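Local coordinates for protein XPF endonuclease (Aeropyrum pernix, PDB 2BGW) that probably cuts DNA as a magnesium-dependent, structure-specific endonuclease of the XPF family, with a likely role in nucleotide excision repair, at residues D58-L63 and R100-A105; T81-V86 and G114-N119. All coordinates share one frame; numbering follows the deposited sequence.

Interaction 1 of 2, residues D58-L63 and R100-A105; sequences DFAKSL and RSLYAA
Leu63 throws its CG away from the backbone N (chi1 172°), which carries its methyls from helix 56-65 across to helix 99-112, while Leu102, whose CG lies anti to its own carbonyl carbon (chi1 -70°), brings its CD2 to Leu63 CD2. The two leucines touch through these single methyls, Leu63 CD2 and Leu102 CD2 lying 3.6 Å apart. Leu63 also straddles the methyl of Ala105: its CD2 is 3.5 Å from Ala105 CB and its CD1 is 3.8 Å from the same atom. Leu102 CD2 also rests on Ala60, 3.8 Å from Ala60 CA, and reaches the Phe59 ring at its edge, near the ring plane, 4.2 Å from Phe59 CD2. The short segments run nearly perpendicular, at 94°, with their axes 10.6 Å apart at closest approach. Beyond this crossing Phe59 also packs on Met106 and Leu109, further along helix 99-112, and Leu63 packs on Phe69 of helix 67-78. In this part of the nuclease domain the two segments thus meet mainly through methyl groups set against a CA, a ring edge and one another; no polar pair links them, and their crossing probably depends on the fit of apolar surfaces.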
loop_
_atom_site.group_PDB
_atom_site.type_symbol
_atom_site.label_atom_id
_atom_site.label_comp_id
_atom_site.label_asym_id
_atom_site.label_seq_id
_atom_site.Cartn_x
_atom_site.Cartn_y
_atom_site.Cartn_z
ATOM N N ASP A 58 16.799 2.572 -5.009
ATOM C CA ASP A 58 15.794 3.634 -4.893
ATOM C C ASP A 58 15.088 3.592 -3.550
ATOM O O ASP A 58 14.741 4.632 -2.989
ATOM C CB ASP A 58 14.775 3.547 -6.000
ATOM C CG ASP A 58 15.363 3.887 -7.303
ATOM O OD1 ASP A 58 16.433 4.513 -7.286
ATOM O OD2 ASP A 58 14.791 3.532 -8.344
ATOM N N PHE A 59 14.888 2.399 -3.010
ATOM C CA PHE A 59 14.374 2.364 -1.663
ATOM C C PHE A 59 15.261 3.195 -0.767
ATOM O O PHE A 59 14.772 4.094 -0.072
ATOM C CB PHE A 59 14.273 0.969 -1.107
ATOM C CG PHE A 59 13.631 0.927 0.230
ATOM C CD1 PHE A 59 12.253 0.947 0.348
ATOM C CD2 PHE A 59 14.400 0.890 1.381
ATOM C CE1 PHE A 59 11.647 0.911 1.595
ATOM C CE2 PHE A 59 13.803 0.855 2.635
ATOM C CZ PHE A 59 12.422 0.866 2.739
ATOM N N ALA A 60 16.566 2.900 -0.805
ATOM C CA ALA A 60 17.561 3.596 0.009
ATOM C C ALA A 60 17.554 5.085 -0.298
ATOM O O ALA A 60 17.303 5.904 0.597
ATOM C CB ALA A 60 18.923 3.013 -0.218
ATOM N N LYS A 61 17.777 5.418 -1.571
ATOM C CA LYS A 61 17.841 6.803 -2.019
ATOM C C LYS A 61 16.694 7.630 -1.422
ATOM O O LYS A 61 16.909 8.587 -0.665
ATOM C CB LYS A 61 17.873 6.873 -3.541
ATOM C CG LYS A 61 18.262 8.230 -4.069
ATOM C CD LYS A 61 18.018 8.425 -5.607
ATOM C CE LYS A 61 17.815 9.967 -5.922
ATOM N NZ LYS A 61 17.804 10.393 -7.367
ATOM N N SER A 62 15.470 7.214 -1.684
ATOM C CA SER A 62 14.328 7.977 -1.200
ATOM C C SER A 62 14.176 7.985 0.328
ATOM O O SER A 62 13.558 8.899 0.857
ATOM C CB SER A 62 13.056 7.466 -1.838
ATOM O OG SER A 62 12.617 6.363 -1.077
ATOM N N LEU A 63 14.708 6.987 1.038
ATOM C CA LEU A 63 14.703 7.066 2.499
ATOM C C LEU A 63 15.439 8.327 2.898
ATOM O O LEU A 63 14.962 9.078 3.731
ATOM C CB LEU A 63 15.344 5.852 3.176
ATOM C CG LEU A 63 15.588 5.875 4.710
ATOM C CD1 LEU A 63 14.371 6.297 5.542
ATOM C CD2 LEU A 63 16.163 4.554 5.262
ATOM N N ARG A 100 21.601 0.424 9.718
ATOM C CA ARG A 100 20.753 0.655 10.878
ATOM C C ARG A 100 19.588 1.480 10.380
ATOM O O ARG A 100 18.457 1.204 10.743
ATOM C CB ARG A 100 21.470 1.383 12.002
ATOM C CG ARG A 100 20.580 1.660 13.218
ATOM C CD ARG A 100 20.940 0.734 14.398
ATOM N NE ARG A 100 20.083 0.918 15.575
ATOM C CZ ARG A 100 20.080 2.004 16.358
ATOM N NH1 ARG A 100 20.893 3.027 16.086
ATOM N NH2 ARG A 100 19.245 2.083 17.405
ATOM N N SER A 101 19.869 2.462 9.521
ATOM C CA SER A 101 18.839 3.258 8.885
ATOM C C SER A 101 17.848 2.386 8.114
ATOM O O SER A 101 16.670 2.316 8.469
ATOM C CB SER A 101 19.467 4.269 7.938
ATOM O OG SER A 101 19.759 5.457 8.614
ATOM N N LEU A 102 18.335 1.717 7.069
ATOM C CA LEU A 102 17.483 0.982 6.151
ATOM C C LEU A 102 16.490 0.051 6.866
ATOM O O LEU A 102 15.268 0.218 6.724
ATOM C CB LEU A 102 18.325 0.262 5.100
ATOM C CG LEU A 102 18.973 1.248 4.128
ATOM C CD1 LEU A 102 19.844 0.565 3.107
ATOM C CD2 LEU A 102 17.943 2.049 3.408
ATOM N N TYR A 103 17.001 -0.885 7.667
ATOM C CA TYR A 103 16.143 -1.847 8.336
ATOM C C TYR A 103 15.186 -1.123 9.277
ATOM O O TYR A 103 14.021 -1.503 9.383
ATOM C CB TYR A 103 16.946 -2.922 9.087
ATOM C CG TYR A 103 17.765 -3.837 8.201
ATOM C CD1 TYR A 103 19.163 -3.840 8.264
ATOM C CD2 TYR A 103 17.151 -4.703 7.288
ATOM C CE1 TYR A 103 19.939 -4.681 7.440
ATOM C CE2 TYR A 103 17.923 -5.560 6.461
ATOM C CZ TYR A 103 19.318 -5.530 6.552
ATOM O OH TYR A 103 20.074 -6.342 5.751
ATOM N N ALA A 104 15.656 -0.072 9.948
ATOM C CA ALA A 104 14.779 0.705 10.836
ATOM C C ALA A 104 13.614 1.291 10.043
ATOM O O ALA A 104 12.469 1.232 10.486
ATOM C CB ALA A 104 15.540 1.790 11.554
ATOM N N ALA A 105 13.899 1.824 8.865
ATOM C CA ALA A 105 12.846 2.327 8.011
ATOM C C ALA A 105 11.836 1.207 7.763
ATOM O O ALA A 105 10.637 1.365 8.002
ATOM C CB ALA A 105 13.420 2.836 6.691
#

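Interaction 2 of 2, residues T81-V86 and G114-N119; sequences TVFIIV and GIRLMN. With SO4 (sulfate ion), chain K; nucleotides of chain D.
Phe83 and Arg116 are paired where strands 81-87 and 116-120, the two strands of a beta-alpha-beta unit, are parallel neighbours in the mixed sheet of the nuclease domain. Four backbone bonds join them. Arg116 N donates to Val82 O (2.8 Å) and Arg116 O accepts from Ile84 N; then Ile84 O accepts from Met118 N, with the donor tilted 18° from the carbonyl plane, and Met118 O accepts from Val86 N (2.7 Å). Phe83 and Ile85 turn their backbones the other way, to strand 49-55, bonding Ile50, Glu52 and Lys54. Leu117 O accepts from Gln110 NE2 of the second subunit, and Asn119 ND2 donates to Gly88 O. The Arg116 side chain, extended from CG to NE, runs beside the Phe83 ring, its CB 3.5 Å from Phe83 CD2, with ring and guanidinium planes 55° apart. Its NH2 bonds Gly114 O of the second subunit and, at the guanidinium edge, O3 of a sulfate (3.2 Å), while NH1 bonds Gln110 OE1 of the second subunit. Arg116 NH1 of the second subunit grips the same sulfate. Replacing Arg116 by alanine is likely to leave Gly114 O and Gln110 OE1 of the second subunit without these donors, take one donor from the sulfate and uncover part of the Phe83 ring. Near that ring lies Met118, in an oblique Met-aromatic contact that puts its SD 5.5 Å from the Phe83 centroid.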
loop_
_atom_site.group_PDB
_atom_site.type_symbol
_atom_site.label_atom_id
_atom_site.label_comp_id
_atom_site.label_asym_id
_atom_site.label_seq_id
_atom_site.Cartn_x
_atom_site.Cartn_y
_atom_site.Cartn_z
ATOM N N THR A 81 -4.568 -1.627 1.649
ATOM C CA THR A 81 -3.469 -2.557 1.692
ATOM C C THR A 81 -2.394 -2.016 0.773
ATOM O O THR A 81 -2.611 -1.822 -0.420
ATOM C CB THR A 81 -3.936 -3.965 1.245
ATOM O OG1 THR A 81 -4.841 -4.494 2.218
ATOM C CG2 THR A 81 -2.791 -4.927 1.135
ATOM N N VAL A 82 -1.223 -1.769 1.332
ATOM C CA VAL A 82 -0.119 -1.202 0.564
ATOM C C VAL A 82 1.051 -2.164 0.554
ATOM O O VAL A 82 1.555 -2.530 1.597
ATOM C CB VAL A 82 0.367 0.160 1.176
ATOM C CG1 VAL A 82 1.403 0.783 0.302
ATOM C CG2 VAL A 82 -0.777 1.124 1.334
ATOM N N PHE A 83 1.495 -2.558 -0.624
ATOM C CA PHE A 83 2.695 -3.376 -0.729
ATOM C C PHE A 83 3.742 -2.529 -1.322
ATOM O O PHE A 83 3.518 -1.948 -2.389
ATOM C CB PHE A 83 2.495 -4.598 -1.630
ATOM C CG PHE A 83 1.694 -5.690 -0.986
ATOM C CD1 PHE A 83 0.381 -5.900 -1.338
ATOM C CD2 PHE A 83 2.263 -6.500 0.004
ATOM C CE1 PHE A 83 -0.343 -6.908 -0.733
ATOM C CE2 PHE A 83 1.529 -7.511 0.630
ATOM C CZ PHE A 83 0.228 -7.708 0.260
ATOM N N ILE A 84 4.879 -2.425 -0.633
ATOM C CA ILE A 84 6.095 -1.924 -1.287
ATOM C C ILE A 84 6.965 -3.103 -1.587
ATOM O O ILE A 84 7.270 -3.899 -0.700
ATOM C CB ILE A 84 6.877 -0.954 -0.438
ATOM C CG1 ILE A 84 6.109 0.366 -0.329
ATOM C CG2 ILE A 84 8.230 -0.738 -1.076
ATOM C CD1 ILE A 84 6.450 1.187 0.865
ATOM N N ILE A 85 7.324 -3.241 -2.850
ATOM C CA ILE A 85 8.130 -4.361 -3.263
ATOM C C ILE A 85 9.520 -3.866 -3.486
ATOM O O ILE A 85 9.747 -3.013 -4.345
ATOM C CB ILE A 85 7.620 -5.010 -4.574
ATOM C CG1 ILE A 85 6.340 -5.817 -4.305
ATOM C CG2 ILE A 85 8.723 -5.873 -5.201
ATOM C CD1 ILE A 85 5.594 -6.171 -5.553
ATOM N N VAL A 86 10.455 -4.400 -2.713
ATOM C CA VAL A 86 11.842 -3.996 -2.869
ATOM C C VAL A 86 12.617 -5.009 -3.709
ATOM O O VAL A 86 12.773 -6.189 -3.352
ATOM C CB VAL A 86 12.501 -3.725 -1.534
ATOM C CG1 VAL A 86 13.903 -3.234 -1.758
ATOM C CG2 VAL A 86 11.690 -2.687 -0.736
ATOM N N GLY A 114 1.174 0.481 8.753
ATOM C CA GLY A 114 0.792 -0.841 8.278
ATOM C C GLY A 114 1.198 -1.258 6.865
ATOM O O GLY A 114 0.629 -2.209 6.331
ATOM N N ILE A 115 2.161 -0.576 6.238
ATOM C CA ILE A 115 2.567 -0.941 4.884
ATOM C C ILE A 115 3.159 -2.320 4.948
ATOM O O ILE A 115 3.587 -2.757 6.016
ATOM C CB ILE A 115 3.549 0.060 4.284
ATOM C CG1 ILE A 115 2.801 1.256 3.728
ATOM C CG2 ILE A 115 4.317 -0.524 3.118
ATOM C CD1 ILE A 115 2.978 2.502 4.560
ATOM N N ARG A 116 3.131 -3.021 3.816
ATOM C CA ARG A 116 3.622 -4.410 3.703
ATOM C C ARG A 116 4.778 -4.483 2.725
ATOM O O ARG A 116 4.725 -3.888 1.636
ATOM C CB ARG A 116 2.489 -5.359 3.296
ATOM C CG ARG A 116 1.492 -5.535 4.397
ATOM C CD ARG A 116 0.270 -6.274 3.979
ATOM N NE ARG A 116 -0.570 -6.569 5.135
ATOM C CZ ARG A 116 -0.387 -7.624 5.922
ATOM N NH1 ARG A 116 0.605 -8.462 5.672
ATOM N NH2 ARG A 116 -1.173 -7.842 6.968
ATOM N N LEU A 117 5.837 -5.182 3.133
ATOM C CA LEU A 117 7.065 -5.244 2.328
ATOM C C LEU A 117 7.224 -6.611 1.755
ATOM O O LEU A 117 6.928 -7.591 2.433
ATOM C CB LEU A 117 8.294 -4.931 3.158
ATOM C CG LEU A 117 8.378 -3.519 3.722
ATOM C CD1 LEU A 117 9.458 -3.462 4.780
ATOM C CD2 LEU A 117 8.620 -2.454 2.644
ATOM N N MET A 118 7.644 -6.674 0.496
ATOM C CA MET A 118 8.107 -7.914 -0.105
ATOM C C MET A 118 9.480 -7.603 -0.652
ATOM O O MET A 118 9.675 -6.533 -1.246
ATOM C CB MET A 118 7.223 -8.343 -1.278
ATOM C CG MET A 118 5.759 -8.513 -0.982
ATOM S SD MET A 118 5.168 -10.176 -0.583
ATOM C CE MET A 118 6.322 -11.199 -1.479
ATOM N N ASN A 119 10.428 -8.514 -0.478
ATOM C CA ASN A 119 11.708 -8.354 -1.155
ATOM C C ASN A 119 11.806 -9.275 -2.375
ATOM O O ASN A 119 11.667 -10.476 -2.238
ATOM C CB ASN A 119 12.889 -8.577 -0.183
ATOM C CG ASN A 119 14.260 -8.326 -0.854
ATOM O OD1 ASN A 119 15.155 -9.182 -0.850
ATOM N ND2 ASN A 119 14.404 -7.155 -1.468
HETATM S S SO4 K . -3.115 -5.243 9.276
HETATM O O1 SO4 K . -2.062 -4.490 9.968
HETATM O O2 SO4 K . -4.359 -4.502 9.478
HETATM O O3 SO4 K . -2.841 -5.271 7.819
HETATM O O4 SO4 K . -3.254 -6.588 9.867
ATOM O "O5'" DT D 1 0.968 -4.577 11.535
ATOM C "C5'" DT D 1 -0.074 -3.995 12.289
ATOM C "C4'" DT D 1 0.283 -2.556 12.540
ATOM O "O4'" DT D 1 0.065 -1.729 11.375
ATOM C "C3'" DT D 1 -0.671 -2.042 13.574
ATOM O "O3'" DT D 1 0.047 -1.628 14.672
ATOM C "C2'" DT D 1 -1.451 -0.892 12.945
ATOM C "C1'" DT D 1 -0.577 -0.538 11.771
ATOM N N1 DT D 1 -1.388 -0.018 10.679
ATOM C C2 DT D 1 -1.487 1.358 10.499
ATOM O O2 DT D 1 -0.942 2.190 11.192
ATOM N N3 DT D 1 -2.259 1.753 9.439
ATOM C C4 DT D 1 -2.934 0.904 8.577
ATOM O O4 DT D 1 -3.602 1.365 7.665
ATOM C C5 DT D 1 -2.804 -0.524 8.820
ATOM C C7 DT D 1 -3.574 -1.528 8.009
ATOM C C6 DT D 1 -2.043 -0.913 9.853
#

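In the fold
Both interactions involve the beta-alpha-beta unit of strand 81-87, helix 99-112 and strand 116-120: interaction 2 pairs its two strands, and interaction 1 crosses its helix with helix 56-65. Both are largely buried, and they meet where Phe59 CD1 packs on Val86 CG2, 3.8 Å away. Their chemistry differs with position. The helix crossing is mainly apolar, whereas the strands are tied by backbone hydrogen bonds with side chains packed on both faces. Both reach the second subunit: residues 100-105 through the salt bridge of Arg100 to its Glu131, and residues 114-119 through Arg116 and Leu117. Ile84 lies nearer the magnesium ion than Phe59.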